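Long-range contacts in oxalate biosynthetic component 1 (Burkholderia thailandensis, PDB 5IKY), which produces oxalate as a bifunctional enzyme, combining serine hydrolase and lyase activities in quorum sensing-dependent oxalogenesis: residues 375-380 with 444-449; 448-453 with 467-472. One frame throughout, in Å; residues are numbered along the deposited sequence.

Contact 1: 375-380 with 444-449; sequences VLFMLV and PSCKIS
Val375 to Leu379 pair in parallel with Ser445 to Ser449 through five backbone hydrogen bonds, and the strand segments 375-380 and 446-449 run only 15° from exact alignment. Val375, Phe377 and Leu379 supply the bonding groups on one strand, and Ser445, Lys447 and Ser449 answer on the other. The ladder starts at Val375 N to Ser445 O and ends at Leu379 N to Ser449 O, 2.9 Å. Its shortest rung is Phe377 N to Lys447 O at 2.7 Å, with the donor almost in line with the carbonyl.

Phe377 O accepts two hydrogens, one from Ser449 N and one from a water that lies 2.9 Å from Phe377 O. The same water also bonds to Ser449 OG at 3.1 Å, so a small polar serine suits this position.

Apolar packing differs between the two faces of the sheet. On the Phe377 face, the ring is swung back along its strand (chi1 -72°), and the Cys446 CB meets its edge, in plane, 3.9 Å from Phe377 CE2; the Cys446 sulfur sits oblique to the ring. Further along, Leu379 CG rests 3.8 Å from Ile448 CG2, one branched side chain slanting over the other. Helix 418-442 closes over this face, which explains its bulky hydrophobic residues.

On the Met378 face, a bend at chi2 (52°) turns the flexible thioether across to the neighbouring strand, bringing Met378 SD within 3.5 Å of Ser449 CB. Leu376 CD2 touches the aliphatic root of Lys447 at CB, 4.0 Å away, while the amino end of the lysine leads off elsewhere.

The two strands are neighbours in a ring of parallel strands that closes on itself, with helices outside: a TIM barrel, consistent with the beta-keto acid cleavage enzyme family.

Contact 2: 448-453 with 467-472; sequences ISLLLP and LDLDGI
A beta-alpha-beta unit closes here: strand 446-451 meets strand 471-474 after helix 460-466, and Ile448 grips Asp470 at the entry to the second strand. Ile448 N gives a nearly straight bond to Asp470 OD2 (2.7 Å), reaching the carboxylate oxygen from its anti side. With CG beside its own backbone N (chi1 -51°), the aspartate turns its carboxylate toward Ile448 N. Asp470 N returns a bond to Ile448 O at 2.9 Å, so the N-H and the carbonyl of Ile448 are both held, by the carboxylate and the backbone N-H of Asp470; Gly471 N adds a second, weak bond to Ile448 O.

The parallel bridge of Ser449 with Gly471 is made by that weak bond and by Leu450 N, which reaches Gly471 O at 3.1 Å from above the carbonyl plane; Ser449 CA adds a CA-H...O contact to that oxygen. Gly471 suits its place because, having no side chain, it lets Ser449 OG settle 3.3 Å from Gly471 CA.

Leu469 fills the helix-facing side with its forked end. Its CD1 lies 3.5 Å from Leu450 CB, while Leu469 CD2 slots against Ile448 CG2 at 3.8 Å, so one leucine spans two positions of the strand.

Around this join, Arg440 of helix 418-442 forms a salt bridge with Asp470 OD2, helix 460-466 packs on Leu450 and Ile472, and strand 375-380 flanks strand 446-451.

Strand 446-451 is common to both contacts: contact 1 pairs it with strand 375-380 and contact 2 with strand 471-474, giving three consecutive staves of the barrel. The two centres are about 9 Å apart. Ile448 and Ser449 belong to both, and Leu379 O probably bonds to Leu451 N (3.2 Å), continuing the ladder of contact 1 onto the segment used by contact 2. Met378 CE also packs against Leu450 C at 3.5 Å. The magnesium ion held by His227 and Glu477 is about 8 Å from the side chain of Met378, in contact 1, and about 12 Å from that of the shared Ser449; neither is close enough to be a ligand.

Contact 1: 375-380 with 444-449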
loop_
_atom_site.group_PDB
_atom_site.type_symbol
_atom_site.label_atom_id
_atom_site.label_comp_id
_atom_site.label_asym_id
_atom_site.label_seq_id
_atom_site.Cartn_x
_atom_site.Cartn_y
_atom_site.Cartn_z
ATOM N N VAL A 375 2.988 -20.109 18.016
ATOM C CA VAL A 375 2.681 -19.274 19.164
ATOM C C VAL A 375 3.474 -17.981 19.061
ATOM O O VAL A 375 4.669 -18.000 18.777
ATOM C CB VAL A 375 3.000 -20.003 20.491
ATOM C CG1 VAL A 375 2.628 -19.146 21.689
ATOM C CG2 VAL A 375 2.258 -21.321 20.543
ATOM N N LEU A 376 2.804 -16.854 19.279
ATOM C CA LEU A 376 3.429 -15.550 19.086
ATOM C C LEU A 376 3.882 -14.933 20.402
ATOM O O LEU A 376 3.108 -14.854 21.356
ATOM C CB LEU A 376 2.460 -14.607 18.377
ATOM C CG LEU A 376 1.792 -15.176 17.127
ATOM C CD1 LEU A 376 0.768 -14.200 16.587
ATOM C CD2 LEU A 376 2.838 -15.509 16.075
ATOM N N PHE A 377 5.132 -14.483 20.451
ATOM C CA PHE A 377 5.670 -13.889 21.668
ATOM C C PHE A 377 6.186 -12.474 21.451
ATOM O O PHE A 377 6.806 -12.171 20.433
ATOM C CB PHE A 377 6.787 -14.761 22.243
ATOM C CG PHE A 377 6.301 -16.042 22.851
ATOM C CD1 PHE A 377 5.800 -16.061 24.141
ATOM C CD2 PHE A 377 6.338 -17.224 22.133
ATOM C CE1 PHE A 377 5.350 -17.240 24.707
ATOM C CE2 PHE A 377 5.890 -18.404 22.692
ATOM C CZ PHE A 377 5.394 -18.413 23.981
ATOM N N MET A 378 5.924 -11.621 22.438
ATOM C CA MET A 378 6.374 -10.237 22.439
ATOM C C MET A 378 7.257 -9.979 23.658
ATOM O O MET A 378 6.777 -10.013 24.792
ATOM C CB MET A 378 5.175 -9.286 22.448
ATOM C CG MET A 378 5.447 -7.927 21.838
ATOM S SD MET A 378 6.175 -8.077 20.205
ATOM C CE MET A 378 7.632 -7.083 20.446
ATOM N N LEU A 379 8.542 -9.726 23.431
ATOM C CA LEU A 379 9.456 -9.450 24.536
ATOM C C LEU A 379 9.475 -7.970 24.888
ATOM O O LEU A 379 10.043 -7.155 24.161
ATOM C CB LEU A 379 10.875 -9.917 24.209
ATOM C CG LEU A 379 11.103 -11.417 24.025
ATOM C CD1 LEU A 379 12.591 -11.705 23.883
ATOM C CD2 LEU A 379 10.502 -12.207 25.178
ATOM N N VAL A 380 8.848 -7.631 26.009
ATOM C CA VAL A 380 8.856 -6.263 26.506
ATOM C C VAL A 380 10.127 -6.020 27.311
ATOM O O VAL A 380 10.119 -6.087 28.539
ATOM C CB VAL A 380 7.623 -5.974 27.378
ATOM C CG1 VAL A 380 7.472 -4.480 27.603
ATOM C CG2 VAL A 380 6.375 -6.542 26.720
ATOM N N PRO A 444 7.899 -25.674 20.249
ATOM C CA PRO A 444 8.533 -26.119 19.000
ATOM C C PRO A 444 8.169 -25.236 17.809
ATOM O O PRO A 444 8.981 -25.068 16.900
ATOM C CB PRO A 444 7.994 -27.545 18.817
ATOM C CG PRO A 444 6.807 -27.646 19.728
ATOM C CD PRO A 444 7.110 -26.745 20.877
ATOM N N SER A 445 6.964 -24.678 17.820
ATOM C CA SER A 445 6.555 -23.740 16.780
ATOM C C SER A 445 6.160 -22.400 17.392
ATOM O O SER A 445 5.060 -22.256 17.928
ATOM C CB SER A 445 5.394 -24.313 15.961
ATOM O OG SER A 445 5.053 -23.456 14.884
ATOM N N CYS A 446 7.057 -21.421 17.319
ATOM C CA CYS A 446 6.774 -20.109 17.887
ATOM C C CYS A 446 7.553 -18.984 17.212
ATOM O O CYS A 446 8.641 -19.196 16.679
ATOM C CB CYS A 446 7.073 -20.104 19.388
ATOM S SG CYS A 446 8.831 -20.048 19.796
ATOM N N LYS A 447 6.979 -17.786 17.248
ATOM C CA LYS A 447 7.641 -16.579 16.761
ATOM C C LYS A 447 7.912 -15.641 17.927
ATOM O O LYS A 447 7.054 -15.454 18.789
ATOM C CB LYS A 447 6.789 -15.872 15.708
ATOM C CG LYS A 447 6.487 -16.708 14.478
ATOM C CD LYS A 447 7.738 -16.935 13.657
ATOM C CE LYS A 447 7.437 -17.756 12.419
ATOM N NZ LYS A 447 8.644 -17.916 11.562
ATOM N N ILE A 448 9.105 -15.054 17.955
ATOM C CA ILE A 448 9.474 -14.139 19.028
ATOM C C ILE A 448 9.900 -12.783 18.481
ATOM O O ILE A 448 10.795 -12.698 17.639
ATOM C CB ILE A 448 10.614 -14.709 19.887
ATOM C CG1 ILE A 448 10.207 -16.055 20.492
ATOM C CG2 ILE A 448 10.998 -13.726 20.983
ATOM C CD1 ILE A 448 11.333 -16.755 21.220
ATOM N N SER A 449 9.256 -11.725 18.964
ATOM C CA SER A 449 9.603 -10.369 18.557
ATOM C C SER A 449 10.142 -9.553 19.730
ATOM O O SER A 449 9.962 -9.917 20.894
ATOM C CB SER A 449 8.394 -9.664 17.940
ATOM O OG SER A 449 7.964 -10.331 16.767
HETATM O O HOH W 1 5.536 -12.002 17.819
#

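Contact 2: 448-453 with 467-472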
loop_
_atom_site.group_PDB
_atom_site.type_symbol
_atom_site.label_atom_id
_atom_site.label_comp_id
_atom_site.label_asym_id
_atom_site.label_seq_id
_atom_site.Cartn_x
_atom_site.Cartn_y
_atom_site.Cartn_z
ATOM N N ILE A 448 9.105 -15.054 17.955
ATOM C CA ILE A 448 9.474 -14.139 19.028
ATOM C C ILE A 448 9.900 -12.783 18.481
ATOM O O ILE A 448 10.795 -12.698 17.639
ATOM C CB ILE A 448 10.614 -14.709 19.887
ATOM C CG1 ILE A 448 10.207 -16.055 20.492
ATOM C CG2 ILE A 448 10.998 -13.726 20.983
ATOM C CD1 ILE A 448 11.333 -16.755 21.220
ATOM N N SER A 449 9.256 -11.725 18.964
ATOM C CA SER A 449 9.603 -10.369 18.557
ATOM C C SER A 449 10.142 -9.553 19.730
ATOM O O SER A 449 9.962 -9.917 20.894
ATOM C CB SER A 449 8.394 -9.664 17.940
ATOM O OG SER A 449 7.964 -10.331 16.767
ATOM N N LEU A 450 10.798 -8.442 19.410
ATOM C CA LEU A 450 11.421 -7.596 20.420
ATOM C C LEU A 450 10.952 -6.148 20.333
ATOM O O LEU A 450 10.813 -5.594 19.242
ATOM C CB LEU A 450 12.942 -7.647 20.279
ATOM C CG LEU A 450 13.768 -6.702 21.155
ATOM C CD1 LEU A 450 13.674 -7.120 22.610
ATOM C CD2 LEU A 450 15.215 -6.661 20.693
ATOM N N LEU A 451 10.707 -5.538 21.488
ATOM C CA LEU A 451 10.493 -4.100 21.552
ATOM C C LEU A 451 11.438 -3.498 22.587
ATOM O O LEU A 451 11.819 -4.159 23.552
ATOM C CB LEU A 451 9.031 -3.770 21.881
ATOM C CG LEU A 451 8.488 -3.913 23.306
ATOM C CD1 LEU A 451 8.709 -2.644 24.125
ATOM C CD2 LEU A 451 7.012 -4.255 23.261
ATOM N N LEU A 452 11.822 -2.247 22.375
ATOM C CA LEU A 452 12.653 -1.527 23.328
ATOM C C LEU A 452 12.157 -0.089 23.442
ATOM O O LEU A 452 11.882 0.555 22.431
ATOM C CB LEU A 452 14.123 -1.564 22.907
ATOM C CG LEU A 452 14.854 -2.903 23.031
ATOM C CD1 LEU A 452 16.251 -2.806 22.444
ATOM C CD2 LEU A 452 14.922 -3.338 24.483
ATOM N N PRO A 453 12.037 0.415 24.681
ATOM C CA PRO A 453 11.519 1.758 24.966
ATOM C C PRO A 453 12.561 2.866 24.825
ATOM O O PRO A 453 13.688 2.713 25.297
ATOM C CB PRO A 453 11.060 1.641 26.420
ATOM C CG PRO A 453 12.007 0.650 27.013
ATOM C CD PRO A 453 12.323 -0.339 25.915
ATOM N N LEU A 467 19.956 -12.530 18.928
ATOM C CA LEU A 467 19.060 -13.519 19.508
ATOM C C LEU A 467 18.334 -14.311 18.427
ATOM O O LEU A 467 17.553 -15.213 18.730
ATOM C CB LEU A 467 18.050 -12.837 20.433
ATOM C CG LEU A 467 18.645 -12.088 21.626
ATOM C CD1 LEU A 467 17.558 -11.358 22.393
ATOM C CD2 LEU A 467 19.389 -13.053 22.539
ATOM N N ASP A 468 18.607 -13.968 17.169
ATOM C CA ASP A 468 17.988 -14.629 16.023
ATOM C C ASP A 468 16.465 -14.585 16.129
ATOM O O ASP A 468 15.787 -15.596 15.950
ATOM C CB ASP A 468 18.481 -16.078 15.909
ATOM C CG ASP A 468 18.160 -16.704 14.564
ATOM O OD1 ASP A 468 18.268 -16.000 13.536
ATOM O OD2 ASP A 468 17.801 -17.901 14.536
ATOM N N LEU A 469 15.935 -13.405 16.431
ATOM C CA LEU A 469 14.497 -13.248 16.613
ATOM C C LEU A 469 13.771 -13.154 15.277
ATOM O O LEU A 469 14.393 -13.006 14.225
ATOM C CB LEU A 469 14.196 -12.019 17.464
ATOM C CG LEU A 469 14.824 -12.029 18.860
ATOM C CD1 LEU A 469 14.351 -10.830 19.664
ATOM C CD2 LEU A 469 14.517 -13.329 19.591
ATOM N N ASP A 470 12.447 -13.240 15.327
ATOM C CA ASP A 470 11.642 -13.293 14.116
ATOM C C ASP A 470 11.088 -11.927 13.730
ATOM O O ASP A 470 10.883 -11.642 12.549
ATOM C CB ASP A 470 10.496 -14.289 14.296
ATOM C CG ASP A 470 10.975 -15.636 14.801
ATOM O OD1 ASP A 470 11.511 -16.418 13.989
ATOM O OD2 ASP A 470 10.819 -15.912 16.010
ATOM N N GLY A 471 10.855 -11.080 14.728
ATOM C CA GLY A 471 10.236 -9.792 14.488
ATOM C C GLY A 471 10.784 -8.664 15.340
ATOM O O GLY A 471 11.343 -8.884 16.412
ATOM N N ILE A 472 10.624 -7.443 14.841
ATOM C CA ILE A 472 11.030 -6.247 15.568
ATOM C C ILE A 472 9.861 -5.273 15.625
ATOM O O ILE A 472 9.190 -5.043 14.616
ATOM C CB ILE A 472 12.242 -5.561 14.909
ATOM C CG1 ILE A 472 13.427 -6.524 14.823
ATOM C CG2 ILE A 472 12.636 -4.321 15.677
ATOM C CD1 ILE A 472 14.640 -5.937 14.131
#